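Local coordinates for protein acetolactate synthase isozyme 1 large subunit (Escherichia coli, PDB 6LPI) that binds thiamine diphosphate, a magnesium ion and flavin-adenine dinucleotide as the large subunit of an enzyme of the thiamine diphosphate-dependent family, at residues B[18-28]-B[147-155]; B[385-393]-B[417-426]. All blocks are in the same frame, centred on the assembly; numbering follows the deposited sequence.

Contact 1. Residues B[18-28]-B[147-155]; sequences FIVHFLEQQGI and LPQVMSDAF
F22 lays one face of its ring over the side chain of M151. The M151 CB sits 3.7 Å from the F22 ring centroid, close to the ring normal, a CH-pi contact. The sulfur lies further out and oblique to the same ring, as a Met-aromatic contact. M151 bends at chi2 and at chi3 (-62°), which brings its CE methyl among three residues of 18-28. M151 CE lies 3.5 Å from F18 CE2 and also touches F22 CB and the CA of I19. The I19 side chain crosses M151 at about a right angle, with CG1 3.8 Å from M151 SD. These two helices, 15-25 and 147-159, belong to the N-terminal thiamine diphosphate-binding part of the chain. Both rest on strand 166-171 of its parallel sheet, I19 on I170 and A154 on V166 and I168. Their short segments cross at -33°, with the axes 10.8 Å apart. Past M151, the F22 ring turns its edge toward the face of F155 in an offset edge-to-face pair, centroids 5.6 Å apart and planes at 66°. Q26 CG covers one face of F155, while L23 CD2 and I28 CD1 come to it obliquely. I28 is brought there by a Schellman motif with G27 at C-prime, which ends the first helix. At the other end, F18 CZ packs on P148 CG at 3.9 Å, and L147 CD2 reaches I19 CG1 at 4.0 Å.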
ATOM      1  N   PHE B  18      28.202   8.938   6.844  1.00 52.92           N
ATOM      2  CA  PHE B  18      27.168   9.958   6.712  1.00 52.63           C
ATOM      3  C   PHE B  18      25.792   9.335   6.587  1.00 60.11           C
ATOM      4  O   PHE B  18      24.814   9.880   7.108  1.00 68.43           O
ATOM      5  CB  PHE B  18      27.398  10.867   5.519  1.00 52.44           C
ATOM      6  CG  PHE B  18      26.277  11.835   5.319  1.00 52.07           C
ATOM      7  CD1 PHE B  18      26.243  13.024   6.015  1.00 57.43           C
ATOM      8  CD2 PHE B  18      25.223  11.526   4.478  1.00 49.90           C
ATOM      9  CE1 PHE B  18      25.196  13.901   5.854  1.00 53.82           C
ATOM     10  CE2 PHE B  18      24.182  12.390   4.322  1.00 49.65           C
ATOM     11  CZ  PHE B  18      24.166  13.579   5.012  1.00 59.80           C
ATOM     12  N   ILE B  19      25.682   8.235   5.848  1.00 54.17           N
ATOM     13  CA  ILE B  19      24.383   7.588   5.718  1.00 56.95           C
ATOM     14  C   ILE B  19      23.862   7.203   7.091  1.00 56.68           C
ATOM     15  O   ILE B  19      22.717   7.506   7.453  1.00 57.08           O
ATOM     16  CB  ILE B  19      24.483   6.365   4.793  1.00 54.41           C
ATOM     17  CG1 ILE B  19      24.643   6.802   3.342  1.00 48.36           C
ATOM     18  CG2 ILE B  19      23.238   5.530   4.924  1.00 53.36           C
ATOM     19  CD1 ILE B  19      25.378   5.785   2.520  1.00 43.71           C
ATOM     20  N   VAL B  20      24.713   6.556   7.889  1.00 58.30           N
ATOM     21  CA  VAL B  20      24.299   6.139   9.226  1.00 58.70           C
ATOM     22  C   VAL B  20      23.941   7.341  10.088  1.00 55.97           C
ATOM     23  O   VAL B  20      22.933   7.329  10.803  1.00 51.78           O
ATOM     24  CB  VAL B  20      25.404   5.293   9.884  1.00 59.93           C
ATOM     25  CG1 VAL B  20      25.005   4.931  11.315  1.00 58.75           C
ATOM     26  CG2 VAL B  20      25.631   4.038   9.061  1.00 57.26           C
ATOM     27  N   HIS B  21      24.747   8.401  10.019  1.00 53.67           N
ATOM     28  CA  HIS B  21      24.486   9.577  10.839  1.00 55.04           C
ATOM     29  C   HIS B  21      23.150  10.209  10.480  1.00 66.83           C
ATOM     30  O   HIS B  21      22.350  10.553  11.361  1.00 67.45           O
ATOM     31  CB  HIS B  21      25.622  10.571  10.653  1.00 56.74           C
ATOM     32  CG  HIS B  21      25.462  11.826  11.443  1.00 78.40           C
ATOM     33  ND1 HIS B  21      25.611  13.080  10.890  1.00 75.85           N
ATOM     34  CD2 HIS B  21      25.185  12.022  12.754  1.00 76.19           C
ATOM     35  CE1 HIS B  21      25.433  13.995  11.826  1.00 77.13           C
ATOM     36  NE2 HIS B  21      25.171  13.379  12.965  1.00 80.29           N
ATOM     37  N   PHE B  22      22.878  10.325   9.180  1.00 64.60           N
ATOM     38  CA  PHE B  22      21.613  10.868   8.711  1.00 52.50           C
ATOM     39  C   PHE B  22      20.454  10.015   9.202  1.00 54.32           C
ATOM     40  O   PHE B  22      19.443  10.539   9.696  1.00 60.78           O
ATOM     41  CB  PHE B  22      21.651  10.952   7.181  1.00 52.50           C
ATOM     42  CG  PHE B  22      20.383  11.486   6.543  1.00 56.50           C
ATOM     43  CD1 PHE B  22      19.313  10.635   6.245  1.00 52.30           C
ATOM     44  CD2 PHE B  22      20.273  12.832   6.209  1.00 56.34           C
ATOM     45  CE1 PHE B  22      18.148  11.131   5.663  1.00 52.38           C
ATOM     46  CE2 PHE B  22      19.102  13.331   5.619  1.00 49.72           C
ATOM     47  CZ  PHE B  22      18.048  12.486   5.350  1.00 49.53           C
ATOM     48  N   LEU B  23      20.589   8.687   9.088  1.00 52.24           N
ATOM     49  CA  LEU B  23      19.533   7.798   9.568  1.00 49.95           C
ATOM     50  C   LEU B  23      19.299   7.995  11.061  1.00 53.76           C
ATOM     51  O   LEU B  23      18.151   7.988  11.523  1.00 52.56           O
ATOM     52  CB  LEU B  23      19.870   6.343   9.252  1.00 46.78           C
ATOM     53  CG  LEU B  23      19.845   6.010   7.760  1.00 54.40           C
ATOM     54  CD1 LEU B  23      20.028   4.514   7.539  1.00 54.83           C
ATOM     55  CD2 LEU B  23      18.561   6.506   7.105  1.00 58.72           C
ATOM     56  N   GLU B  24      20.376   8.164  11.839  1.00 52.16           N
ATOM     57  CA  GLU B  24      20.194   8.458  13.254  1.00 60.02           C
ATOM     58  C   GLU B  24      19.387   9.729  13.433  1.00 63.43           C
ATOM     59  O   GLU B  24      18.364   9.738  14.132  1.00 61.15           O
ATOM     60  CB  GLU B  24      21.539   8.629  13.974  1.00 58.43           C
ATOM     61  CG  GLU B  24      22.369   7.373  14.185  1.00 66.41           C
ATOM     62  CD  GLU B  24      23.731   7.681  14.754  1.00 77.18           C
ATOM     63  OE1 GLU B  24      24.416   6.735  15.210  1.00 83.60           O
ATOM     64  OE2 GLU B  24      24.110   8.872  14.743  1.00 84.39           O
ATOM     65  N   GLN B  25      19.764  10.786  12.709  1.00 61.19           N
ATOM     66  CA  GLN B  25      19.083  12.059  12.883  1.00 62.43           C
ATOM     67  C   GLN B  25      17.652  12.054  12.359  1.00 59.80           C
ATOM     68  O   GLN B  25      16.896  12.977  12.677  1.00 60.50           O
ATOM     69  CB  GLN B  25      19.909  13.174  12.242  1.00 68.14           C
ATOM     70  CG  GLN B  25      21.242  13.414  12.950  1.00 80.63           C
ATOM     71  CD  GLN B  25      21.083  13.508  14.466  1.00 90.86           C
ATOM     72  OE1 GLN B  25      20.368  14.376  14.972  1.00100.17           O
ATOM     73  NE2 GLN B  25      21.780  12.634  15.200  1.00 87.82           N
ATOM     74  N   GLN B  26      17.238  11.040  11.607  1.00 57.34           N
ATOM     75  CA  GLN B  26      15.819  10.897  11.310  1.00 53.88           C
ATOM     76  C   GLN B  26      15.097  10.048  12.348  1.00 66.07           C
ATOM     77  O   GLN B  26      13.920   9.727  12.158  1.00 75.41           O
ATOM     78  CB  GLN B  26      15.603  10.274   9.931  1.00 48.56           C
ATOM     79  CG  GLN B  26      16.198  11.026   8.772  1.00 58.38           C
ATOM     80  CD  GLN B  26      15.704  12.444   8.686  1.00 68.10           C
ATOM     81  OE1 GLN B  26      14.495  12.695   8.583  1.00 68.48           O
ATOM     82  NE2 GLN B  26      16.640  13.390   8.684  1.00 72.58           N
ATOM     83  N   GLY B  27      15.761   9.696  13.452  1.00 64.39           N
ATOM     84  CA  GLY B  27      15.114   8.938  14.503  1.00 57.05           C
ATOM     85  C   GLY B  27      14.998   7.446  14.268  1.00 56.16           C
ATOM     86  O   GLY B  27      14.346   6.769  15.065  1.00 65.39           O
ATOM     87  N   ILE B  28      15.591   6.901  13.204  1.00 50.70           N
ATOM     88  CA  ILE B  28      15.515   5.463  12.980  1.00 54.33           C
ATOM     89  C   ILE B  28      16.173   4.719  14.137  1.00 64.24           C
ATOM     90  O   ILE B  28      17.310   5.011  14.529  1.00 73.64           O
ATOM     91  CB  ILE B  28      16.145   5.105  11.621  1.00 54.76           C
ATOM     92  CG1 ILE B  28      15.215   5.497  10.473  1.00 51.31           C
ATOM     93  CG2 ILE B  28      16.462   3.640  11.533  1.00 58.16           C
ATOM     94  CD1 ILE B  28      15.433   6.874   9.949  1.00 55.77           C
ATOM     95  N   LEU B 147      25.124  13.123  -1.739  1.00 51.68           N
ATOM     96  CA  LEU B 147      24.504  12.247  -0.753  1.00 50.59           C
ATOM     97  C   LEU B 147      23.614  12.978   0.259  1.00 58.68           C
ATOM     98  O   LEU B 147      22.587  12.404   0.660  1.00 57.16           O
ATOM     99  CB  LEU B 147      25.597  11.439  -0.071  1.00 43.47           C
ATOM    100  CG  LEU B 147      25.100  10.160   0.560  1.00 42.98           C
ATOM    101  CD1 LEU B 147      24.068   9.518  -0.340  1.00 41.65           C
ATOM    102  CD2 LEU B 147      26.267   9.257   0.672  1.00 41.81           C
ATOM    103  N   PRO B 148      23.957  14.183   0.767  1.00 62.34           N
ATOM    104  CA  PRO B 148      23.011  14.897   1.643  1.00 59.55           C
ATOM    105  C   PRO B 148      21.675  15.151   0.959  1.00 56.74           C
ATOM    106  O   PRO B 148      20.655  14.622   1.415  1.00 63.33           O
ATOM    107  CB  PRO B 148      23.768  16.184   1.966  1.00 50.60           C
ATOM    108  CG  PRO B 148      25.175  15.777   1.928  1.00 51.06           C
ATOM    109  CD  PRO B 148      25.278  14.833   0.765  1.00 59.42           C
ATOM    110  N   GLN B 149      21.666  15.894  -0.154  1.00 55.46           N
ATOM    111  CA  GLN B 149      20.389  16.223  -0.785  1.00 58.35           C
ATOM    112  C   GLN B 149      19.596  14.966  -1.077  1.00 50.50           C
ATOM    113  O   GLN B 149      18.428  14.854  -0.687  1.00 51.97           O
ATOM    114  CB  GLN B 149      20.571  17.004  -2.093  1.00 60.85           C
ATOM    115  CG  GLN B 149      20.439  18.531  -1.965  1.00 70.55           C
ATOM    116  CD  GLN B 149      19.291  18.972  -1.051  1.00 68.50           C
ATOM    117  OE1 GLN B 149      19.463  19.890  -0.241  1.00 72.22           O
ATOM    118  NE2 GLN B 149      18.130  18.316  -1.162  1.00 55.94           N
ATOM    119  N   VAL B 150      20.243  13.980  -1.703  1.00 47.38           N
ATOM    120  CA  VAL B 150      19.588  12.714  -2.018  1.00 50.34           C
ATOM    121  C   VAL B 150      18.832  12.195  -0.812  1.00 48.51           C
ATOM    122  O   VAL B 150      17.603  12.053  -0.839  1.00 56.79           O
ATOM    123  CB  VAL B 150      20.604  11.684  -2.535  1.00 47.96           C
ATOM    124  CG1 VAL B 150      20.080  10.262  -2.324  1.00 46.94           C
ATOM    125  CG2 VAL B 150      20.885  11.953  -4.010  1.00 39.22           C
ATOM    126  N   MET B 151      19.526  12.018   0.300  1.00 47.33           N
ATOM    127  CA  MET B 151      18.820  11.364   1.386  1.00 48.18           C
ATOM    128  C   MET B 151      17.742  12.262   1.934  1.00 47.81           C
ATOM    129  O   MET B 151      16.600  11.814   2.107  1.00 55.77           O
ATOM    130  CB  MET B 151      19.788  10.876   2.451  1.00 53.44           C
ATOM    131  CG  MET B 151      20.819  10.020   1.764  1.00 67.39           C
ATOM    132  SD  MET B 151      21.365   8.665   2.761  1.00 82.13           S
ATOM    133  CE  MET B 151      22.064   9.576   4.115  1.00 85.79           C
ATOM    134  N   SER B 152      18.034  13.555   2.073  1.00 54.47           N
ATOM    135  CA  SER B 152      17.002  14.450   2.581  1.00 53.16           C
ATOM    136  C   SER B 152      15.794  14.459   1.651  1.00 47.84           C
ATOM    137  O   SER B 152      14.648  14.551   2.108  1.00 47.34           O
ATOM    138  CB  SER B 152      17.545  15.850   2.808  1.00 55.75           C
ATOM    139  OG  SER B 152      16.453  16.684   3.141  1.00 71.74           O
ATOM    140  N   ASP B 153      16.022  14.413   0.339  1.00 52.37           N
ATOM    141  CA  ASP B 153      14.853  14.414  -0.521  1.00 47.23           C
ATOM    142  C   ASP B 153      14.165  13.062  -0.529  1.00 49.81           C
ATOM    143  O   ASP B 153      12.928  13.017  -0.513  1.00 55.30           O
ATOM    144  CB  ASP B 153      15.205  14.881  -1.927  1.00 48.23           C
ATOM    145  CG  ASP B 153      15.709  16.306  -1.934  1.00 64.90           C
ATOM    146  OD1 ASP B 153      15.119  17.146  -1.208  1.00 72.24           O
ATOM    147  OD2 ASP B 153      16.627  16.612  -2.716  1.00 73.27           O
ATOM    148  N   ALA B 154      14.927  11.962  -0.445  1.00 48.69           N
ATOM    149  CA  ALA B 154      14.285  10.651  -0.413  1.00 50.47           C
ATOM    150  C   ALA B 154      13.285  10.574   0.739  1.00 57.65           C
ATOM    151  O   ALA B 154      12.093  10.293   0.533  1.00 58.27           O
ATOM    152  CB  ALA B 154      15.335   9.547  -0.313  1.00 43.15           C
ATOM    153  N   PHE B 155      13.734  10.933   1.946  1.00 51.72           N
ATOM    154  CA  PHE B 155      12.855  10.875   3.105  1.00 49.75           C
ATOM    155  C   PHE B 155      11.706  11.865   2.994  1.00 52.57           C
ATOM    156  O   PHE B 155      10.621  11.608   3.528  1.00 60.42           O
ATOM    157  CB  PHE B 155      13.638  11.129   4.386  1.00 49.40           C
ATOM    158  CG  PHE B 155      14.161   9.886   5.028  1.00 49.88           C
ATOM    159  CD1 PHE B 155      15.263   9.233   4.508  1.00 47.85           C
ATOM    160  CD2 PHE B 155      13.529   9.360   6.147  1.00 51.25           C
ATOM    161  CE1 PHE B 155      15.733   8.090   5.090  1.00 42.30           C
ATOM    162  CE2 PHE B 155      13.991   8.218   6.739  1.00 45.94           C
ATOM    163  CZ  PHE B 155      15.099   7.578   6.205  1.00 47.72           C
TER

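Contact 2. Residues B[385-393]-B[417-426]. With TPP (thiamine diphosphate), chain J.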
ATOM      1  N   ALA B 385      -4.250  -5.732  19.938  1.00 52.96           N
ATOM      2  CA  ALA B 385      -3.555  -6.617  19.021  1.00 53.34           C
ATOM      3  C   ALA B 385      -3.337  -5.962  17.661  1.00 58.85           C
ATOM      4  O   ALA B 385      -4.085  -5.072  17.235  1.00 61.71           O
ATOM      5  CB  ALA B 385      -4.346  -7.912  18.849  1.00 52.06           C
ATOM      6  N   ILE B 386      -2.292  -6.415  16.978  1.00 47.62           N
ATOM      7  CA  ILE B 386      -2.039  -6.063  15.593  1.00 45.41           C
ATOM      8  C   ILE B 386      -2.313  -7.319  14.783  1.00 52.59           C
ATOM      9  O   ILE B 386      -1.901  -8.413  15.185  1.00 58.71           O
ATOM     10  CB  ILE B 386      -0.606  -5.536  15.384  1.00 44.65           C
ATOM     11  CG1 ILE B 386      -0.419  -4.212  16.130  1.00 45.47           C
ATOM     12  CG2 ILE B 386      -0.338  -5.310  13.928  1.00 42.62           C
ATOM     13  CD1 ILE B 386       0.999  -3.921  16.510  1.00 62.39           C
ATOM     14  N   ILE B 387      -3.057  -7.175  13.679  1.00 53.54           N
ATOM     15  CA  ILE B 387      -3.482  -8.291  12.834  1.00 43.00           C
ATOM     16  C   ILE B 387      -2.894  -8.120  11.445  1.00 53.91           C
ATOM     17  O   ILE B 387      -3.043  -7.072  10.807  1.00 52.47           O
ATOM     18  CB  ILE B 387      -5.011  -8.465  12.753  1.00 43.70           C
ATOM     19  CG1 ILE B 387      -5.619  -8.633  14.150  1.00 51.95           C
ATOM     20  CG2 ILE B 387      -5.402  -9.698  11.878  1.00 46.25           C
ATOM     21  CD1 ILE B 387      -6.000  -7.392  14.905  1.00 56.19           C
ATOM     22  N   THR B 388      -2.245  -9.170  10.987  1.00 58.23           N
ATOM     23  CA  THR B 388      -1.565  -9.285   9.716  1.00 52.94           C
ATOM     24  C   THR B 388      -2.154 -10.473   8.963  1.00 52.28           C
ATOM     25  O   THR B 388      -2.699 -11.394   9.578  1.00 57.87           O
ATOM     26  CB  THR B 388      -0.056  -9.504  10.027  1.00 57.50           C
ATOM     27  OG1 THR B 388       0.560  -8.259  10.346  1.00 58.78           O
ATOM     28  CG2 THR B 388       0.649 -10.151   8.938  1.00 61.36           C
ATOM     29  N   THR B 389      -2.108 -10.447   7.628  1.00 46.81           N
ATOM     30  CA  THR B 389      -2.592 -11.594   6.847  1.00 38.20           C
ATOM     31  C   THR B 389      -1.694 -11.807   5.645  1.00 45.61           C
ATOM     32  O   THR B 389      -1.004 -10.895   5.186  1.00 61.72           O
ATOM     33  CB  THR B 389      -4.027 -11.494   6.292  1.00 41.94           C
ATOM     34  OG1 THR B 389      -4.008 -10.823   5.027  1.00 54.00           O
ATOM     35  CG2 THR B 389      -4.970 -10.791   7.226  1.00 38.76           C
ATOM     36  N   ASP B 390      -1.702 -13.027   5.146  1.00 39.93           N
ATOM     37  CA  ASP B 390      -1.208 -13.291   3.803  1.00 44.06           C
ATOM     38  C   ASP B 390      -2.368 -13.089   2.809  1.00 44.04           C
ATOM     39  O   ASP B 390      -3.320 -12.347   3.082  1.00 38.33           O
ATOM     40  CB  ASP B 390      -0.536 -14.671   3.770  1.00 55.32           C
ATOM     41  CG  ASP B 390       1.002 -14.597   3.965  1.00 70.26           C
ATOM     42  OD1 ASP B 390       1.613 -13.766   3.250  1.00 73.85           O
ATOM     43  OD2 ASP B 390       1.609 -15.362   4.779  1.00 67.86           O
ATOM     44  N   VAL B 391      -2.289 -13.699   1.627  1.00 37.43           N
ATOM     45  CA  VAL B 391      -3.229 -13.446   0.539  1.00 35.33           C
ATOM     46  C   VAL B 391      -3.931 -14.739   0.122  1.00 40.82           C
ATOM     47  O   VAL B 391      -3.276 -15.758  -0.103  1.00 49.60           O
ATOM     48  CB  VAL B 391      -2.512 -12.808  -0.660  1.00 42.23           C
ATOM     49  CG1 VAL B 391      -3.432 -12.780  -1.860  1.00 36.78           C
ATOM     50  CG2 VAL B 391      -2.066 -11.400  -0.295  1.00 44.88           C
ATOM     51  N   GLY B 392      -5.245 -14.693  -0.009  1.00 40.94           N
ATOM     52  CA  GLY B 392      -6.037 -15.852  -0.440  1.00 40.26           C
ATOM     53  C   GLY B 392      -7.393 -15.889   0.266  1.00 46.20           C
ATOM     54  O   GLY B 392      -7.909 -14.857   0.705  1.00 44.17           O
ATOM     55  N   GLN B 393      -7.952 -17.097   0.387  1.00 47.09           N
ATOM     56  CA  GLN B 393      -9.259 -17.210   1.023  1.00 42.33           C
ATOM     57  C   GLN B 393      -9.201 -16.859   2.504  1.00 56.83           C
ATOM     58  O   GLN B 393     -10.090 -16.169   3.017  1.00 57.18           O
ATOM     59  CB  GLN B 393      -9.815 -18.626   0.891  1.00 44.43           C
ATOM     60  CG  GLN B 393      -9.939 -19.227  -0.476  1.00 44.45           C
ATOM     61  CD  GLN B 393     -10.663 -20.560  -0.416  1.00 58.45           C
ATOM     62  OE1 GLN B 393     -10.247 -21.484   0.293  1.00 58.82           O
ATOM     63  NE2 GLN B 393     -11.804 -20.636  -1.099  1.00 63.92           N
ATOM     64  N   GLY B 417      -1.266  -7.467  -3.630  1.00 47.60           N
ATOM     65  CA  GLY B 417      -1.824  -8.722  -3.177  1.00 41.35           C
ATOM     66  C   GLY B 417      -0.750  -9.781  -3.179  1.00 40.04           C
ATOM     67  O   GLY B 417      -0.897 -10.803  -3.845  1.00 49.47           O
ATOM     68  N   THR B 418       0.323  -9.561  -2.432  1.00 42.74           N
ATOM     69  CA  THR B 418       1.506 -10.415  -2.475  1.00 45.80           C
ATOM     70  C   THR B 418       1.327 -11.587  -1.514  1.00 55.57           C
ATOM     71  O   THR B 418       1.172 -11.379  -0.304  1.00 55.02           O
ATOM     72  CB  THR B 418       2.745  -9.616  -2.053  1.00 44.04           C
ATOM     73  OG1 THR B 418       2.732  -8.316  -2.655  1.00 55.91           O
ATOM     74  CG2 THR B 418       4.021 -10.340  -2.380  1.00 31.35           C
ATOM     75  N   MET B 419       1.370 -12.812  -2.031  1.00 52.69           N
ATOM     76  CA  MET B 419       1.554 -13.928  -1.117  1.00 35.99           C
ATOM     77  C   MET B 419       2.903 -13.790  -0.449  1.00 36.28           C
ATOM     78  O   MET B 419       3.878 -13.332  -1.065  1.00 40.69           O
ATOM     79  CB  MET B 419       1.442 -15.285  -1.814  1.00 43.78           C
ATOM     80  CG  MET B 419       0.068 -15.510  -2.473  1.00 59.89           C
ATOM     81  SD  MET B 419      -0.035 -17.061  -3.393  1.00 59.69           S
ATOM     82  CE  MET B 419       0.720 -18.126  -2.140  1.00 37.02           C
ATOM     83  N   GLY B 420       2.935 -14.108   0.845  1.00 34.34           N
ATOM     84  CA  GLY B 420       4.157 -14.015   1.609  1.00 34.81           C
ATOM     85  C   GLY B 420       4.310 -12.733   2.390  1.00 34.49           C
ATOM     86  O   GLY B 420       5.290 -12.589   3.125  1.00 47.23           O
ATOM     87  N   PHE B 421       3.368 -11.802   2.253  1.00 34.66           N
ATOM     88  CA  PHE B 421       3.443 -10.532   2.971  1.00 42.83           C
ATOM     89  C   PHE B 421       3.313 -10.721   4.491  1.00 53.75           C
ATOM     90  O   PHE B 421       4.053 -10.102   5.279  1.00 47.45           O
ATOM     91  CB  PHE B 421       2.353  -9.607   2.426  1.00 32.88           C
ATOM     92  CG  PHE B 421       2.036  -8.437   3.312  1.00 33.05           C
ATOM     93  CD1 PHE B 421       2.686  -7.222   3.136  1.00 39.35           C
ATOM     94  CD2 PHE B 421       1.101  -8.546   4.323  1.00 33.72           C
ATOM     95  CE1 PHE B 421       2.400  -6.143   3.950  1.00 37.35           C
ATOM     96  CE2 PHE B 421       0.804  -7.472   5.129  1.00 34.04           C
ATOM     97  CZ  PHE B 421       1.445  -6.267   4.944  1.00 38.28           C
ATOM     98  N   GLY B 422       2.401 -11.593   4.913  1.00 60.59           N
ATOM     99  CA  GLY B 422       1.992 -11.737   6.297  1.00 53.39           C
ATOM    100  C   GLY B 422       3.070 -11.969   7.336  1.00 54.86           C
ATOM    101  O   GLY B 422       3.176 -11.207   8.298  1.00 51.98           O
ATOM    102  N   LEU B 423       3.884 -13.007   7.198  1.00 52.72           N
ATOM    103  CA  LEU B 423       4.794 -13.289   8.304  1.00 48.69           C
ATOM    104  C   LEU B 423       5.850 -12.194   8.458  1.00 53.07           C
ATOM    105  O   LEU B 423       6.036 -11.699   9.589  1.00 51.75           O
ATOM    106  CB  LEU B 423       5.383 -14.695   8.144  1.00 43.28           C
ATOM    107  CG  LEU B 423       6.669 -15.121   8.843  1.00 49.02           C
ATOM    108  CD1 LEU B 423       6.530 -15.004  10.352  1.00 52.27           C
ATOM    109  CD2 LEU B 423       6.994 -16.552   8.442  1.00 48.55           C
ATOM    110  N   PRO B 424       6.551 -11.747   7.402  1.00 45.54           N
ATOM    111  CA  PRO B 424       7.521 -10.658   7.617  1.00 48.24           C
ATOM    112  C   PRO B 424       6.877  -9.348   8.027  1.00 55.86           C
ATOM    113  O   PRO B 424       7.463  -8.609   8.834  1.00 59.64           O
ATOM    114  CB  PRO B 424       8.261 -10.564   6.280  1.00 37.38           C
ATOM    115  CG  PRO B 424       7.420 -11.270   5.318  1.00 37.78           C
ATOM    116  CD  PRO B 424       6.685 -12.319   6.056  1.00 40.30           C
ATOM    117  N   ALA B 425       5.685  -9.036   7.503  1.00 47.74           N
ATOM    118  CA  ALA B 425       4.974  -7.854   7.986  1.00 38.73           C
ATOM    119  C   ALA B 425       4.700  -7.949   9.483  1.00 48.47           C
ATOM    120  O   ALA B 425       4.893  -6.977  10.223  1.00 57.77           O
ATOM    121  CB  ALA B 425       3.675  -7.675   7.212  1.00 35.90           C
ATOM    122  N   ALA B 426       4.268  -9.118   9.954  1.00 48.65           N
ATOM    123  CA  ALA B 426       4.036  -9.285  11.381  1.00 48.34           C
ATOM    124  C   ALA B 426       5.329  -9.129  12.166  1.00 48.52           C
ATOM    125  O   ALA B 426       5.342  -8.542  13.256  1.00 47.82           O
ATOM    126  CB  ALA B 426       3.399 -10.651  11.652  1.00 41.45           C
TER
HETATM  127  N1' TPP J 602       1.812 -15.910  -6.717  1.00 31.71           N
HETATM  128  C2' TPP J 602       2.058 -14.885  -5.823  1.00 35.82           C
HETATM  129  CM2 TPP J 602       3.451 -14.564  -5.368  1.00 37.67           C
HETATM  130  N3' TPP J 602       1.029 -14.122  -5.328  1.00 36.20           N
HETATM  131  C4' TPP J 602      -0.258 -14.345  -5.730  1.00 32.72           C
HETATM  132  N4' TPP J 602      -1.202 -13.555  -5.218  1.00 30.60           N
HETATM  133  C5' TPP J 602      -0.522 -15.378  -6.633  1.00 28.97           C
HETATM  134  C6' TPP J 602       0.525 -16.156  -7.118  1.00 23.86           C
HETATM  135  C7' TPP J 602      -1.941 -15.683  -7.069  1.00 33.11           C
HETATM  136  N3  TPP J 602      -2.668 -16.154  -5.921  1.00 34.84           N
HETATM  137  C2  TPP J 602      -3.453 -15.332  -5.147  1.00 44.43           C
HETATM  138  S1  TPP J 602      -4.152 -16.061  -3.913  1.00 45.41           S
HETATM  139  C5  TPP J 602      -3.482 -17.474  -4.317  1.00 44.54           C
HETATM  140  C4  TPP J 602      -2.676 -17.414  -5.427  1.00 34.90           C
HETATM  141  CM4 TPP J 602      -1.966 -18.611  -5.962  1.00 44.18           C
HETATM  142  C6  TPP J 602      -3.780 -18.682  -3.462  1.00 45.41           C
HETATM  143  C7  TPP J 602      -3.510 -18.417  -1.982  1.00 50.63           C
HETATM  144  O7  TPP J 602      -2.999 -19.603  -1.413  1.00 48.63           O
HETATM  145  PA  TPP J 602      -3.056 -19.870   0.178  1.00 49.27           P
HETATM  146  O1A TPP J 602      -1.841 -19.318   0.874  1.00 41.74           O
HETATM  147  O2A TPP J 602      -3.176 -21.375   0.329  1.00 56.10           O
HETATM  148  O3A TPP J 602      -4.332 -19.081   0.762  1.00 48.52           O
HETATM  149  PB  TPP J 602      -5.832 -19.720   0.837  1.00 54.88           P
HETATM  150  O1B TPP J 602      -6.569 -19.115   2.033  1.00 40.72           O
HETATM  151  O2B TPP J 602      -6.634 -19.467  -0.416  1.00 51.72           O
HETATM  152  O3B TPP J 602      -5.728 -21.227   0.942  1.00 60.79           O
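D390 turns its carboxylate into the bend at 420-422, and this is the tight part of the contact. OD1 of D390 accepts the G422 N-H at 2.8 Å, with an N-H...O angle of 158°. The donor comes from well above the carboxylate plane, 67° out of it. G420 N adds a weak bond to the same oxygen. OD2 is held separately by S442. The bend is a type II turn, T418 to F421, leading into helix 422-432. Beside it, T389 O lies in the plane of the F421 ring, at the edge near CD2. T388 CB packs on A426 CB, 4.0 Å away.

The side toward the bound group is looser, though still buried. The two segments share no hydrogen bond there and are held by apolar packing. V391 CG2 lies 3.6 Å from G417 C, with a slighter touch of V391 CB to M419 CG at 4.2 Å. M419 runs along the angle between the two rings of thiamine diphosphate, its chain bending at chi3 (46°). M419 CG is 3.3 Å from N3' and M419 SD is 3.4 Å from C4 of the ligand. G417 O accepts a bond from N4' of the ligand at 3.1 Å, and Q393 N gives a nearly straight one to O2B. A bulky apolar side chain such as M419 set between the two rings of a V-shaped thiamine diphosphate is characteristic of this enzyme family.

In the fold
Both contacts are buried, and they share no helix or strand. The centre of contact 1 is about 25 Å from the centre of the chain, that of contact 2 about 9 Å. The contact centres are about 29 Å apart, and the first closes along the chain before the second opens. Contact 1 packs on one parallel six-stranded sheet; contact 2 includes a strand of another, with the same strand order, 2-1-3-4-6-5. Contact 1 joins two helices through aromatic, sulfur and aliphatic packing. Contact 2 joins a strand end to the turn before a helix. There a carboxylate and backbone amides do the work, and thiamine diphosphate lies against both segments.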